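Local coordinates for putative nucleoprotein (PDB 4EWC) that encapsidates the negative-strand viral RNA, protecting it from nucleases and forming the ribonucleoprotein that serves as template for transcription and replication, at residues Ser267-Asp272 against Gly297-Ser302; Ala262-Ser267 against Cys389-Ile394; Arg346-Glu351 against Pro383-Lys388; Ile338-Val343 against Leu354-Leu359. All blocks are in the same frame, centred on the assembly; numbering follows the deposited sequence.

Interaction 1. Residues Ser267-Asp272 against Gly297-Ser302; sequences SVLSAD and GANIPS
Leu269 meets the 297-302 loop chiefly with one methyl, CD1, which lies 3.4 Å from Asn299 O and also touches Ile300 CA and Pro301 CD. CG stands anti to the carbonyl carbon (chi1 -66°) and the chain then runs on extended, which carries CD1 across to the loop while CB stays beside the Asn299 amide, 3.9 Å from its ND2. A branched, flexible apolar residue suits this place, because its end can pack over the loop backbone at Asn299 and Ile300 and against the proline CD. CD1 thus rests on the end of a type I beta turn, Gly297 to Ile300, and on the proline after it. The turn is closed by Ile300 N bonding to Gly297 O; Gly297 opens it with a positive phi of 69°, a conformation that glycine adopts easily. Three residues on from Leu269, Asp272 comes to the same asparagine. Its OD2 is 4.0 Å from Asn299 ND2, a loose approach in which carboxylate and amide planes stand 59° apart and the two side chains cross at about a right angle. The firmer partner of this carboxylate is Arg182 of helix 174-188, which forms a salt bridge with OD1.

Interaction 2. Residues Ala262-Ser267 against Cys389-Ile394; sequences ALIMKS and CFIPPI
Cys389 pushes its sulfur against the backbone of helix 253-269, where SG rests 3.5 Å from Leu263 O and 4.0 Å from Leu263 CB. With SG held between the backbone N and the carbonyl carbon (chi1 74°), this small, soft side chain fits close to the helix: Leu263 CA of the helix and Cys389 CA of the loop are 5.7 Å apart. The next bump is Ile391, two residues on and likewise directed at the helix. Its CG1 lies 4.0 Å from Ser267 OG, and the Ile391 and Ile264 side chains cross at about a right angle, with Ile391 CD1 4.1 Å from Ile264 CG2. That same CG2 also receives CD1 of Ile394 at 4.4 Å, so one beta-branched methyl fills the hollow between two isoleucine ends. Ser267 is small enough to let the loop pass near and still supplies a hydroxyl: a water bonds to Ser267 OG at 2.7 Å and accepts from Ile391 N at 2.9 Å. Phe390 turns the other way, giving the alternation of an extended chain. Met181 and Leu147, from helices 174-188 and 142-162, pack on Ile264, making this an extended loop laid along a helix in the hydrophobic core of an alpha-helical nucleoprotein.

Interaction 3. Residues Arg346-Glu351 against Pro383-Lys388; sequences RCRTEE and PPRTTK
Arg385 O is gripped by two nitrogens of one guanidinium: Arg346 NE at 3.2 Å and Arg346 NH2 at 3.0 Å. The carbonyl oxygen lies nearly in the guanidinium plane, at its edge, and a bend at chi3 (81°) turns the Arg346 head side-on to it. Arginine suits this place because its long chain reaches the loop, and two N-H groups on one oxygen fix how the head is turned. The backbone answers in the other direction, with Arg385 N bonding to Arg346 O at 2.8 Å. Arg348 makes a single bond further along, its NH1 donating to Pro383 O at 2.9 Å; a proline lacks an N-H but still offers this carbonyl. A water accepts from Arg348 N and donates to the same Pro383 O. The extended Arg385 side chain passes back over the 346-348 backbone. Arg348 CG sits 4.0 Å above the centre of the Arg385 guanidinium, while the two guanidinium planes are 84° apart, and Arg385 NE bonds to Gly345 O. The contact ties the link between helices 334-346 and 350-358 to the loop following helix 369-381, whose Phe379 packs on Cys347 and Pro384; Gly524 of the second subunit packs on Arg348.

Interaction 4. Residues Ile338-Val343 against Leu354-Leu359; sequences IIQKKV and LLTSAL
Segments 338-343 and 354-358, parts of helices 334-346 and 350-358, run almost exactly antiparallel, their directions 171° apart and their axes 9.5 Å from each other at closest approach, with Gln340 and Thr356 nearest in register. The two consecutive helices form an antiparallel helical hairpin. Between them Gln340 reaches over to the C-terminal end of the second helix. CG anti to the backbone N (chi1 -158°) and an extended chain beyond it deliver NE2 to Thr356 O at 2.9 Å, in a fairly straight bond of 165° with the oxygen close to the amide plane. Thr356 O also accepts from Leu359 N, and the two donors arrive from opposite faces of the carbonyl. Glutamine suits this place, being long enough to span the gap and ending in an N-H donor. Leu359 O, just past the helix, lies 2.8 Å from Gln340 NE2. One turn along, Val343 and Thr356, two compact beta-branched residues, cross obliquely, Val343 CG1 being 3.9 Å from Thr356 CG2. The threonine's methyl and hydroxyl both meet Val343, while the hydroxyl is satisfied by Gln352 O. Helix 315-326 packs beside the hairpin on Val343 and Leu359 through Asp317 and Met321, and helix 369-381 on Thr356 through Leu375.

Interactions 1 and 2 share Ser267 and helix 253-269, their centres about 10 Å apart: one contact takes the C-terminal end of the helix and the other the turns before it. Interactions 3 and 4, centres about 12 Å apart, both use helix 350-358 and meet where Cys347 SG packs on Thr356 OG1. Interaction 2 closes the longest loop, and the other three fall within its span: interaction 1 closes before 3 and 4 open, and the segments of 3 and 4 alternate. Interactions 2 and 3 are about 21 Å apart by centres, yet touch where Lys266 and Leu263 pack on Thr387 and Lys388. The continuous strip 383-394 thus joins the helical-bundle region to the central helix 253-269.

Interaction 1. Residues Ser267-Asp272 against Gly297-Ser302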
# COMPACT_ATOMS: atom_id res chain seq x y z
N SER A 267 13.97 -10.59 17.75
CA SER A 267 12.54 -10.31 17.69
C SER A 267 12.14 -9.20 18.67
O SER A 267 11.48 -8.25 18.29
CB SER A 267 11.75 -11.58 17.93
OG SER A 267 11.91 -12.48 16.88
N VAL A 268 12.58 -9.33 19.91
CA VAL A 268 12.16 -8.42 20.98
C VAL A 268 12.64 -7.00 20.72
O VAL A 268 11.90 -6.02 20.93
CB VAL A 268 12.69 -8.90 22.35
CG1 VAL A 268 12.82 -7.76 23.33
CG2 VAL A 268 11.81 -9.99 22.90
N LEU A 269 13.87 -6.90 20.24
CA LEU A 269 14.52 -5.61 20.06
C LEU A 269 14.12 -4.92 18.76
O LEU A 269 14.39 -3.74 18.60
CB LEU A 269 16.03 -5.77 20.08
CG LEU A 269 16.62 -6.21 21.41
CD1 LEU A 269 18.12 -6.28 21.26
CD2 LEU A 269 16.21 -5.27 22.52
N SER A 270 13.50 -5.64 17.83
CA SER A 270 13.18 -5.04 16.54
C SER A 270 12.13 -3.93 16.64
O SER A 270 12.03 -3.07 15.76
CB SER A 270 12.80 -6.11 15.49
OG SER A 270 11.66 -6.84 15.87
N ALA A 271 11.38 -3.91 17.73
CA ALA A 271 10.39 -2.87 17.94
C ALA A 271 11.06 -1.54 18.24
O ALA A 271 10.54 -0.48 17.89
CB ALA A 271 9.42 -3.24 19.06
N ASP A 272 12.23 -1.59 18.86
CA ASP A 272 13.00 -0.36 19.09
C ASP A 272 13.45 0.28 17.81
O ASP A 272 13.50 1.51 17.70
CB ASP A 272 14.22 -0.63 19.96
CG ASP A 272 13.87 -1.34 21.25
OD1 ASP A 272 12.67 -1.36 21.64
OD2 ASP A 272 14.80 -1.89 21.89
N GLY A 297 18.82 -5.14 13.69
CA GLY A 297 19.38 -5.89 14.80
C GLY A 297 20.74 -5.45 15.29
O GLY A 297 21.38 -6.14 16.09
N ALA A 298 21.19 -4.29 14.80
CA ALA A 298 22.44 -3.67 15.25
C ALA A 298 22.68 -3.64 16.79
O ALA A 298 23.82 -3.69 17.25
CB ALA A 298 22.55 -2.27 14.67
N ASN A 299 21.60 -3.59 17.57
CA ASN A 299 21.72 -3.57 19.02
C ASN A 299 21.52 -4.92 19.73
O ASN A 299 21.27 -4.96 20.95
CB ASN A 299 20.71 -2.58 19.61
CG ASN A 299 19.29 -2.93 19.23
OD1 ASN A 299 19.04 -3.49 18.15
ND2 ASN A 299 18.34 -2.60 20.11
N ILE A 300 21.57 -6.02 18.98
CA ILE A 300 21.52 -7.33 19.62
C ILE A 300 22.81 -7.52 20.38
O ILE A 300 23.89 -7.28 19.84
CB ILE A 300 21.38 -8.46 18.60
CG1 ILE A 300 20.00 -8.43 17.96
CG2 ILE A 300 21.62 -9.80 19.26
CD1 ILE A 300 19.88 -9.33 16.75
N PRO A 301 22.72 -7.90 21.66
CA PRO A 301 23.87 -8.10 22.56
C PRO A 301 24.94 -8.98 21.93
O PRO A 301 24.65 -10.12 21.54
CB PRO A 301 23.24 -8.76 23.79
CG PRO A 301 21.83 -8.30 23.79
CD PRO A 301 21.44 -8.15 22.35
N SER A 302 26.17 -8.47 21.86
CA SER A 302 27.23 -9.11 21.09
C SER A 302 27.55 -10.56 21.47
O SER A 302 27.97 -11.35 20.62
CB SER A 302 28.51 -8.27 21.13
OG SER A 302 29.16 -8.42 22.37

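Interaction 2. Residues Ala262-Ser267 against Cys389-Ile394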
# COMPACT_ATOMS: atom_id res chain seq x y z
N ALA A 262 20.13 -14.94 20.58
CA ALA A 262 20.25 -14.09 19.42
C ALA A 262 18.96 -14.06 18.58
O ALA A 262 18.55 -13.01 18.11
CB ALA A 262 21.44 -14.51 18.55
N LEU A 263 18.32 -15.21 18.42
CA LEU A 263 17.12 -15.30 17.60
C LEU A 263 15.95 -14.59 18.27
O LEU A 263 15.17 -13.88 17.62
CB LEU A 263 16.76 -16.76 17.31
CG LEU A 263 17.77 -17.46 16.39
CD1 LEU A 263 17.49 -18.96 16.29
CD2 LEU A 263 17.72 -16.82 15.02
N ILE A 264 15.85 -14.80 19.58
CA ILE A 264 14.81 -14.18 20.40
C ILE A 264 15.05 -12.68 20.64
O ILE A 264 14.13 -11.85 20.55
CB ILE A 264 14.66 -14.95 21.74
CG1 ILE A 264 14.39 -16.42 21.44
CG2 ILE A 264 13.54 -14.38 22.60
CD1 ILE A 264 14.29 -17.31 22.69
N MSE A 265 16.29 -12.31 20.93
CA MSE A 265 16.59 -10.88 21.06
C MSE A 265 16.36 -10.11 19.76
O MSE A 265 15.87 -8.99 19.81
CB MSE A 265 17.96 -10.61 21.73
CG MSE A 265 18.07 -11.11 23.19
SE MSE A 265 16.66 -10.48 24.43
CE MSE A 265 15.07 -11.40 23.86
N LYS A 266 16.66 -10.72 18.61
CA LYS A 266 16.32 -10.11 17.32
C LYS A 266 14.84 -9.73 17.24
O LYS A 266 14.48 -8.66 16.74
CB LYS A 266 16.71 -10.97 16.12
CG LYS A 266 16.44 -10.30 14.77
CD LYS A 266 16.89 -11.14 13.56
CE LYS A 266 16.65 -10.42 12.21
NZ LYS A 266 17.49 -9.21 12.05
N SER A 267 13.97 -10.59 17.75
CA SER A 267 12.54 -10.31 17.69
C SER A 267 12.14 -9.20 18.67
O SER A 267 11.48 -8.25 18.29
CB SER A 267 11.75 -11.58 17.93
OG SER A 267 11.91 -12.48 16.88
N CYS A 389 14.02 -15.74 13.66
CA CYS A 389 12.86 -16.61 13.97
C CYS A 389 11.53 -15.87 13.98
O CYS A 389 11.46 -14.64 14.10
CB CYS A 389 13.04 -17.33 15.30
SG CYS A 389 12.85 -16.29 16.73
N PHE A 390 10.47 -16.64 13.85
CA PHE A 390 9.12 -16.11 13.87
C PHE A 390 8.39 -16.56 15.14
O PHE A 390 7.86 -17.68 15.21
CB PHE A 390 8.37 -16.52 12.60
CG PHE A 390 9.06 -16.08 11.35
CD1 PHE A 390 9.14 -14.72 11.02
CD2 PHE A 390 9.68 -17.00 10.51
CE1 PHE A 390 9.79 -14.30 9.87
CE2 PHE A 390 10.33 -16.58 9.36
CZ PHE A 390 10.39 -15.23 9.05
N ILE A 391 8.40 -15.72 16.17
CA ILE A 391 7.74 -16.09 17.40
C ILE A 391 6.65 -15.11 17.74
O ILE A 391 6.74 -13.93 17.39
CB ILE A 391 8.71 -16.21 18.61
CG1 ILE A 391 9.46 -14.89 18.85
CG2 ILE A 391 9.61 -17.43 18.46
CD1 ILE A 391 10.33 -14.89 20.11
N PRO A 392 5.61 -15.59 18.44
CA PRO A 392 4.53 -14.72 18.96
C PRO A 392 5.09 -13.78 20.01
O PRO A 392 6.23 -13.97 20.44
CB PRO A 392 3.58 -15.72 19.63
CG PRO A 392 4.49 -16.87 20.04
CD PRO A 392 5.45 -16.98 18.91
N PRO A 393 4.33 -12.77 20.41
CA PRO A 393 4.72 -11.93 21.55
C PRO A 393 5.12 -12.75 22.78
O PRO A 393 4.51 -13.79 23.09
CB PRO A 393 3.45 -11.15 21.86
CG PRO A 393 2.81 -11.00 20.52
CD PRO A 393 3.17 -12.24 19.70
N ILE A 394 6.13 -12.25 23.49
CA ILE A 394 6.70 -12.89 24.65
C ILE A 394 5.65 -13.32 25.67
O ILE A 394 5.55 -14.49 26.01
CB ILE A 394 7.76 -11.97 25.31
CG1 ILE A 394 8.92 -11.76 24.35
CG2 ILE A 394 8.26 -12.56 26.62
CD1 ILE A 394 9.57 -13.07 23.90
O HOH W 1 9.87 -13.37 15.42

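Interaction 3. Residues Arg346-Glu351 against Pro383-Lys388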
# COMPACT_ATOMS: atom_id res chain seq x y z
N ARG A 346 27.93 -13.67 2.81
CA ARG A 346 26.56 -13.22 3.01
C ARG A 346 25.91 -12.84 1.70
O ARG A 346 24.69 -12.71 1.62
CB ARG A 346 26.46 -12.08 4.04
CG ARG A 346 26.72 -12.54 5.47
CD ARG A 346 26.42 -11.48 6.48
NE ARG A 346 24.99 -11.37 6.79
CZ ARG A 346 24.49 -10.51 7.69
NH1 ARG A 346 25.31 -9.71 8.36
NH2 ARG A 346 23.18 -10.46 7.93
N CYS A 347 26.72 -12.69 0.66
CA CYS A 347 26.21 -12.38 -0.66
C CYS A 347 25.44 -13.55 -1.26
O CYS A 347 25.82 -14.71 -1.11
CB CYS A 347 27.32 -11.95 -1.60
SG CYS A 347 28.16 -10.49 -1.10
N ARG A 348 24.37 -13.21 -1.97
CA ARG A 348 23.48 -14.19 -2.56
C ARG A 348 23.39 -14.02 -4.06
O ARG A 348 22.72 -14.80 -4.74
CB ARG A 348 22.11 -14.09 -1.93
CG ARG A 348 22.11 -14.53 -0.48
CD ARG A 348 20.87 -14.03 0.25
NE ARG A 348 19.64 -14.49 -0.36
CZ ARG A 348 18.83 -13.72 -1.08
NH1 ARG A 348 19.11 -12.43 -1.29
NH2 ARG A 348 17.72 -14.24 -1.60
N THR A 349 24.07 -13.00 -4.58
CA THR A 349 24.29 -12.93 -6.01
C THR A 349 25.78 -12.82 -6.28
O THR A 349 26.54 -12.33 -5.44
CB THR A 349 23.56 -11.73 -6.66
OG1 THR A 349 24.18 -10.50 -6.27
CG2 THR A 349 22.08 -11.73 -6.30
N GLU A 350 26.21 -13.28 -7.45
CA GLU A 350 27.63 -13.31 -7.80
C GLU A 350 28.16 -11.91 -7.93
O GLU A 350 29.30 -11.62 -7.56
CB GLU A 350 27.84 -14.06 -9.11
CG GLU A 350 29.30 -14.09 -9.57
CD GLU A 350 30.16 -14.96 -8.67
OE1 GLU A 350 29.62 -15.55 -7.71
OE2 GLU A 350 31.38 -15.06 -8.92
N GLU A 351 27.32 -11.04 -8.47
CA GLU A 351 27.65 -9.64 -8.64
C GLU A 351 28.13 -9.02 -7.34
O GLU A 351 29.12 -8.30 -7.31
CB GLU A 351 26.43 -8.89 -9.16
CG GLU A 351 26.56 -7.38 -9.12
CD GLU A 351 27.53 -6.84 -10.13
OE1 GLU A 351 27.51 -7.31 -11.30
OE2 GLU A 351 28.33 -5.94 -9.78
N PRO A 383 19.10 -8.34 -0.75
CA PRO A 383 19.49 -8.41 0.68
C PRO A 383 20.56 -9.47 0.97
O PRO A 383 20.60 -10.51 0.31
CB PRO A 383 18.18 -8.79 1.40
CG PRO A 383 17.10 -8.39 0.47
CD PRO A 383 17.64 -8.45 -0.93
N PRO A 384 21.42 -9.21 1.97
CA PRO A 384 22.41 -10.20 2.43
C PRO A 384 21.73 -11.39 3.10
O PRO A 384 20.53 -11.31 3.39
CB PRO A 384 23.22 -9.42 3.47
CG PRO A 384 22.23 -8.41 4.01
CD PRO A 384 21.37 -8.02 2.84
N ARG A 385 22.46 -12.47 3.37
CA ARG A 385 21.88 -13.63 4.04
C ARG A 385 21.41 -13.24 5.43
O ARG A 385 22.19 -12.74 6.23
CB ARG A 385 22.87 -14.78 4.14
CG ARG A 385 23.27 -15.36 2.81
CD ARG A 385 24.32 -16.43 2.96
NE ARG A 385 24.87 -16.78 1.66
CZ ARG A 385 24.29 -17.62 0.82
NH1 ARG A 385 23.15 -18.21 1.16
NH2 ARG A 385 24.85 -17.89 -0.36
N THR A 386 20.14 -13.49 5.71
CA THR A 386 19.55 -13.06 6.96
C THR A 386 18.95 -14.25 7.70
O THR A 386 18.17 -15.00 7.14
CB THR A 386 18.44 -12.03 6.73
OG1 THR A 386 18.94 -10.98 5.91
CG2 THR A 386 17.97 -11.44 8.06
N THR A 387 19.32 -14.40 8.96
CA THR A 387 18.71 -15.41 9.78
C THR A 387 17.84 -14.72 10.84
O THR A 387 18.09 -13.56 11.14
CB THR A 387 19.77 -16.36 10.41
OG1 THR A 387 19.12 -17.28 11.29
CG2 THR A 387 20.76 -15.61 11.20
N LYS A 388 16.83 -15.42 11.35
CA LYS A 388 15.84 -14.89 12.30
C LYS A 388 14.80 -15.96 12.61
O LYS A 388 14.70 -16.96 11.90
CB LYS A 388 15.09 -13.68 11.71
CG LYS A 388 14.18 -14.08 10.57
CD LYS A 388 13.28 -12.96 10.14
CE LYS A 388 14.03 -11.87 9.38
NZ LYS A 388 13.18 -10.67 9.16
O HOH W 2 23.13 -10.99 -1.07

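Interaction 4. Residues Ile338-Val343 against Leu354-Leu359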
# COMPACT_ATOMS: atom_id res chain seq x y z
N ILE A 338 39.06 -10.81 7.17
CA ILE A 338 38.13 -11.65 7.91
C ILE A 338 36.71 -11.17 7.71
O ILE A 338 35.79 -11.97 7.56
CB ILE A 338 38.43 -11.61 9.40
CG1 ILE A 338 39.84 -12.12 9.66
CG2 ILE A 338 37.39 -12.41 10.17
CD1 ILE A 338 40.27 -11.99 11.09
N ILE A 339 36.56 -9.85 7.73
CA ILE A 339 35.26 -9.25 7.59
C ILE A 339 34.84 -9.40 6.15
O ILE A 339 33.66 -9.68 5.86
CB ILE A 339 35.27 -7.77 7.97
CG1 ILE A 339 35.84 -7.56 9.38
CG2 ILE A 339 33.86 -7.19 7.91
CD1 ILE A 339 35.63 -6.15 9.91
N GLN A 340 35.79 -9.24 5.25
CA GLN A 340 35.52 -9.35 3.82
C GLN A 340 34.98 -10.72 3.47
O GLN A 340 34.04 -10.86 2.68
CB GLN A 340 36.79 -9.12 3.02
CG GLN A 340 36.50 -8.70 1.60
CD GLN A 340 37.74 -8.42 0.80
OE1 GLN A 340 38.85 -8.80 1.19
NE2 GLN A 340 37.57 -7.74 -0.33
N LYS A 341 35.59 -11.74 4.06
CA LYS A 341 35.20 -13.12 3.85
C LYS A 341 33.79 -13.34 4.37
O LYS A 341 32.99 -14.03 3.75
CB LYS A 341 36.20 -14.04 4.56
CG LYS A 341 35.72 -15.49 4.78
CD LYS A 341 36.49 -16.17 5.91
CE LYS A 341 36.50 -15.32 7.20
NZ LYS A 341 35.16 -15.13 7.82
N LYS A 342 33.48 -12.75 5.51
CA LYS A 342 32.14 -12.86 6.07
C LYS A 342 31.12 -12.21 5.15
O LYS A 342 30.07 -12.81 4.86
CB LYS A 342 32.06 -12.26 7.46
CG LYS A 342 32.73 -13.11 8.50
CD LYS A 342 32.75 -12.40 9.83
CE LYS A 342 33.52 -13.20 10.85
NZ LYS A 342 33.52 -12.50 12.16
N VAL A 343 31.43 -10.99 4.69
CA VAL A 343 30.54 -10.32 3.77
C VAL A 343 30.36 -11.10 2.48
O VAL A 343 29.24 -11.23 1.99
CB VAL A 343 30.97 -8.89 3.47
CG1 VAL A 343 29.96 -8.20 2.55
CG2 VAL A 343 31.11 -8.10 4.74
N LEU A 354 31.79 -10.61 -6.25
CA LEU A 354 32.89 -9.95 -6.93
C LEU A 354 33.07 -8.55 -6.37
O LEU A 354 34.17 -8.16 -6.00
CB LEU A 354 32.63 -9.85 -8.44
CG LEU A 354 32.48 -11.22 -9.09
CD1 LEU A 354 32.22 -11.05 -10.58
CD2 LEU A 354 33.71 -12.07 -8.81
N LEU A 355 31.97 -7.82 -6.32
CA LEU A 355 31.96 -6.44 -5.83
C LEU A 355 32.59 -6.37 -4.44
O LEU A 355 33.48 -5.55 -4.19
CB LEU A 355 30.52 -5.92 -5.83
CG LEU A 355 30.18 -4.47 -6.15
CD1 LEU A 355 31.01 -3.89 -7.28
CD2 LEU A 355 28.70 -4.37 -6.48
N THR A 356 32.15 -7.25 -3.55
CA THR A 356 32.76 -7.41 -2.23
C THR A 356 34.28 -7.67 -2.28
O THR A 356 35.06 -7.05 -1.55
CB THR A 356 32.08 -8.56 -1.44
OG1 THR A 356 30.71 -8.24 -1.19
CG2 THR A 356 32.81 -8.82 -0.11
N SER A 357 34.71 -8.59 -3.14
CA SER A 357 36.14 -8.91 -3.24
C SER A 357 36.91 -7.75 -3.83
O SER A 357 38.09 -7.56 -3.53
CB SER A 357 36.36 -10.16 -4.07
OG SER A 357 35.93 -11.32 -3.39
N ALA A 358 36.25 -6.99 -4.69
CA ALA A 358 36.83 -5.82 -5.30
C ALA A 358 37.29 -4.76 -4.28
O ALA A 358 38.15 -3.93 -4.59
CB ALA A 358 35.87 -5.22 -6.31
N LEU A 359 36.75 -4.78 -3.08
CA LEU A 359 37.21 -3.83 -2.05
C LEU A 359 38.57 -4.24 -1.51
O LEU A 359 38.76 -5.35 -1.02
CB LEU A 359 36.24 -3.72 -0.88
CG LEU A 359 34.88 -3.11 -1.20
CD1 LEU A 359 33.91 -3.57 -0.14
CD2 LEU A 359 34.96 -1.59 -1.25